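DUF1116 domain-containing protein (Enterococcus faecalis, PDB 3CLQ) is of unknown function but belongs to the family of the oxamate carbamoyltransferase subunit AllG, so a role in carbamoyl transfer is possible. Local coordinates at residues 79-82 against 83-86; 173-176 against 177-180. One frame throughout, in Å; residues are numbered along the deposited sequence.

Both interactions are local, each made between residues three to five apart at or near the start of a helix, yet they hold different elements. Interaction 1 stays within helix 79-87, its centre about 27 Å from that of the chain; interaction 2 joins the edge strand 174-175 to helix 176-183. Both are partly buried, but interaction 2 lies deeper, at about 16 Å from centre to centre. They sit on opposite sides of the chain's centre, nearest atoms about 32 Å apart. In 79-86 the side chains meet through charge, D81 with the exposed R84, over backbone helix bonds. In 173-180 an aspartate carboxylate caps a backbone N-H, while I174 and M179 make an apolar contact facing neighbouring helices.

Interaction 1 of 2, residues 79-82 against 83-86; sequences LADA and DRVA
D81 and R84, one turn apart on helix 79-87, meet through an ion pair and through D81's own carbonyl, over which the arginine folds. The arginine can be followed outward. R84 CB sits close to D81 O, at 3.1 Å. From there CG and CD run out extended, and the bend at chi3 (52°) swings the guanidinium back over D81. R84 CZ follows, 3.8 Å from D81 OD1. At the end of the chain, R84 NH1 comes 3.2 Å from D81 OD1, while R84 NH2 lies over the backbone, 3.4 Å from D81 CA. D81 O faces one side of the guanidinium, offset toward its rim.

The two charged planes are 28° apart, but OD1 stands well out of the guanidinium plane and no N-H points at it. The bridge is therefore electrostatic and not a directed hydrogen bond. Alongside, V85 CG2 approaches D81 OD1 to 3.2 Å, placing a methyl group beside the charge. D81 has a stronger polar partner behind it: OD2 accepts from K77 N, so the carboxylate is held from the chain just before the helix. Because D81 lies in the first turn, its negative charge probably also interacts favourably with the helix dipole.

The backbone supplies the regular spacing. D83 N donates to L79 O at 3.1 Å with an N-H...O angle of 160°, and A86 N to A82 O at 3.0 Å. D81 O accepts from V85 N at 3.2 Å and takes a second, weak bond from R84 N. On a different flank, D83 OD1 is bound by R87 and Y55, and A82 packs on Q67 of helix 60-73. The arrangement is that of an i to i+3 Asp-Arg ion pair laid over the i to i+4 bonding of an alpha helix's first turns.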
# COMPACT_ATOMS: atom_id res chain seq x y z
N LEU B 79 -1.41 5.86 -40.61
CA LEU B 79 -0.69 6.94 -39.96
C LEU B 79 -0.47 8.13 -40.89
O LEU B 79 -1.02 9.21 -40.68
CB LEU B 79 0.64 6.44 -39.39
CG LEU B 79 0.67 6.03 -37.91
CD1 LEU B 79 -0.62 5.35 -37.44
CD2 LEU B 79 1.90 5.16 -37.61
N ALA B 80 0.34 7.91 -41.92
CA ALA B 80 0.59 8.97 -42.90
C ALA B 80 -0.71 9.65 -43.37
O ALA B 80 -0.75 10.88 -43.58
CB ALA B 80 1.38 8.42 -44.08
N ASP B 81 -1.77 8.85 -43.53
CA ASP B 81 -3.09 9.38 -43.88
C ASP B 81 -3.66 10.22 -42.73
O ASP B 81 -4.15 11.33 -42.95
CB ASP B 81 -4.04 8.23 -44.23
CG ASP B 81 -5.52 8.62 -44.13
OD1 ASP B 81 -5.82 9.82 -43.75
OD2 ASP B 81 -6.38 7.70 -44.43
N ALA B 82 -3.60 9.67 -41.52
CA ALA B 82 -4.13 10.35 -40.34
C ALA B 82 -3.65 11.79 -40.25
O ALA B 82 -4.46 12.73 -40.16
CB ALA B 82 -3.75 9.58 -39.08
N ASP B 83 -2.32 11.94 -40.26
CA ASP B 83 -1.68 13.25 -40.31
C ASP B 83 -2.33 14.20 -41.35
O ASP B 83 -2.37 15.42 -41.14
CB ASP B 83 -0.18 13.08 -40.59
CG ASP B 83 0.54 14.41 -40.64
OD1 ASP B 83 0.11 15.34 -39.91
OD2 ASP B 83 1.54 14.53 -41.40
N ARG B 84 -2.83 13.66 -42.45
CA ARG B 84 -3.51 14.50 -43.43
C ARG B 84 -4.87 14.98 -42.91
O ARG B 84 -5.21 16.16 -43.02
CB ARG B 84 -3.67 13.78 -44.76
CG ARG B 84 -3.97 14.71 -45.93
CD ARG B 84 -4.04 13.94 -47.25
NE ARG B 84 -4.96 12.81 -47.14
CZ ARG B 84 -4.56 11.56 -46.89
NH1 ARG B 84 -5.46 10.59 -46.79
NH2 ARG B 84 -3.26 11.28 -46.75
N VAL B 85 -5.65 14.06 -42.34
CA VAL B 85 -6.97 14.41 -41.82
C VAL B 85 -6.91 15.46 -40.70
O VAL B 85 -7.73 16.39 -40.67
CB VAL B 85 -7.70 13.16 -41.28
CG1 VAL B 85 -9.14 13.49 -40.90
CG2 VAL B 85 -7.65 12.05 -42.31
N ALA B 86 -5.94 15.31 -39.80
CA ALA B 86 -5.79 16.25 -38.69
C ALA B 86 -5.54 17.68 -39.19
O ALA B 86 -6.10 18.65 -38.65
CB ALA B 86 -4.69 15.80 -37.74

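Interaction 2 of 2, residues 173-176 against 177-180; sequences GIDL and RLML
An N-cap joins D175 to L178 where edge strand 174-175 passes directly into helix 176-183. With D175 CG anti to the backbone N (chi1 178°), the carboxylate reaches over the start of the helix, and D175 OD1 accepts from L178 N at 3.1 Å. The N-H points almost straight at the oxygen (174°), yet it meets OD1 from above the carboxylate plane, 67° out of it. The other oxygen, D175 OD2, lies 3.4 Å from L178 CB and has a long, weak ion pair with K25.

The main chain takes over from the same residue: D175 O receives M179 N at 3.3 Å, followed by L176 O receiving L180 N at 2.8 Å. Strand 174-175 is an outer strand of an antiparallel sheet, pairing with 26-33: I174 and L176 form backbone hydrogen bonds with L28 and P26 of that strand.

Toward helices 195-210 and 234-247, the selenomethionine M179 bends at chi3, and M179 CE reaches across obliquely to I174 CG2 at 4.0 Å. Both side chains also touch A204 of helix 195-210, while M179, L176 and L180 pack on W237 of helix 234-247.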
# COMPACT_ATOMS: atom_id res chain seq x y z
N GLY B 173 -20.80 4.00 -5.19
CA GLY B 173 -19.56 4.48 -5.76
C GLY B 173 -18.36 4.16 -4.89
O GLY B 173 -18.49 3.72 -3.75
N ILE B 174 -17.18 4.38 -5.45
CA ILE B 174 -15.93 4.27 -4.74
C ILE B 174 -15.46 5.69 -4.35
O ILE B 174 -15.42 6.63 -5.18
CB ILE B 174 -14.90 3.55 -5.61
CG1 ILE B 174 -15.41 2.14 -5.94
CG2 ILE B 174 -13.52 3.51 -4.96
CD1 ILE B 174 -14.38 1.22 -6.53
N ASP B 175 -15.14 5.85 -3.06
CA ASP B 175 -14.71 7.13 -2.51
C ASP B 175 -13.23 7.37 -2.76
O ASP B 175 -12.37 6.70 -2.22
CB ASP B 175 -15.01 7.21 -1.01
CG ASP B 175 -14.55 8.51 -0.38
OD1 ASP B 175 -13.90 9.35 -1.07
OD2 ASP B 175 -14.86 8.68 0.81
N LEU B 176 -12.94 8.36 -3.58
CA LEU B 176 -11.60 8.51 -4.03
C LEU B 176 -10.75 9.28 -3.03
O LEU B 176 -9.57 8.98 -2.84
CB LEU B 176 -11.63 9.18 -5.38
CG LEU B 176 -11.45 8.33 -6.65
CD1 LEU B 176 -11.76 6.84 -6.48
CD2 LEU B 176 -12.25 8.93 -7.80
N ARG B 177 -11.33 10.27 -2.36
CA ARG B 177 -10.53 11.01 -1.40
C ARG B 177 -10.13 10.12 -0.25
O ARG B 177 -9.05 10.24 0.29
CB ARG B 177 -11.23 12.26 -0.89
CG ARG B 177 -10.30 13.18 -0.14
CD ARG B 177 -11.06 14.30 0.52
NE ARG B 177 -11.90 13.81 1.61
CZ ARG B 177 -12.78 14.55 2.26
NH1 ARG B 177 -12.96 15.83 1.96
NH2 ARG B 177 -13.49 14.01 3.24
N LEU B 178 -11.00 9.20 0.13
CA LEU B 178 -10.60 8.24 1.14
C LEU B 178 -9.44 7.38 0.64
O LEU B 178 -8.44 7.21 1.34
CB LEU B 178 -11.78 7.35 1.55
CG LEU B 178 -11.48 6.26 2.59
CD1 LEU B 178 -11.06 6.82 3.95
CD2 LEU B 178 -12.68 5.32 2.73
N MSE B 179 -9.56 6.83 -0.57
CA MSE B 179 -8.55 5.89 -1.04
C MSE B 179 -7.21 6.59 -1.20
O MSE B 179 -6.15 6.05 -0.89
CB MSE B 179 -8.99 5.22 -2.33
CG MSE B 179 -8.17 4.02 -2.70
SE MSE B 179 -8.97 2.96 -4.17
CE MSE B 179 -10.34 1.99 -3.15
N LEU B 180 -7.27 7.82 -1.63
CA LEU B 180 -6.10 8.61 -1.80
C LEU B 180 -5.54 8.90 -0.44
O LEU B 180 -4.39 8.77 -0.21
CB LEU B 180 -6.49 9.88 -2.52
CG LEU B 180 -5.38 10.85 -2.76
CD1 LEU B 180 -5.55 11.43 -4.07
CD2 LEU B 180 -5.40 11.88 -1.74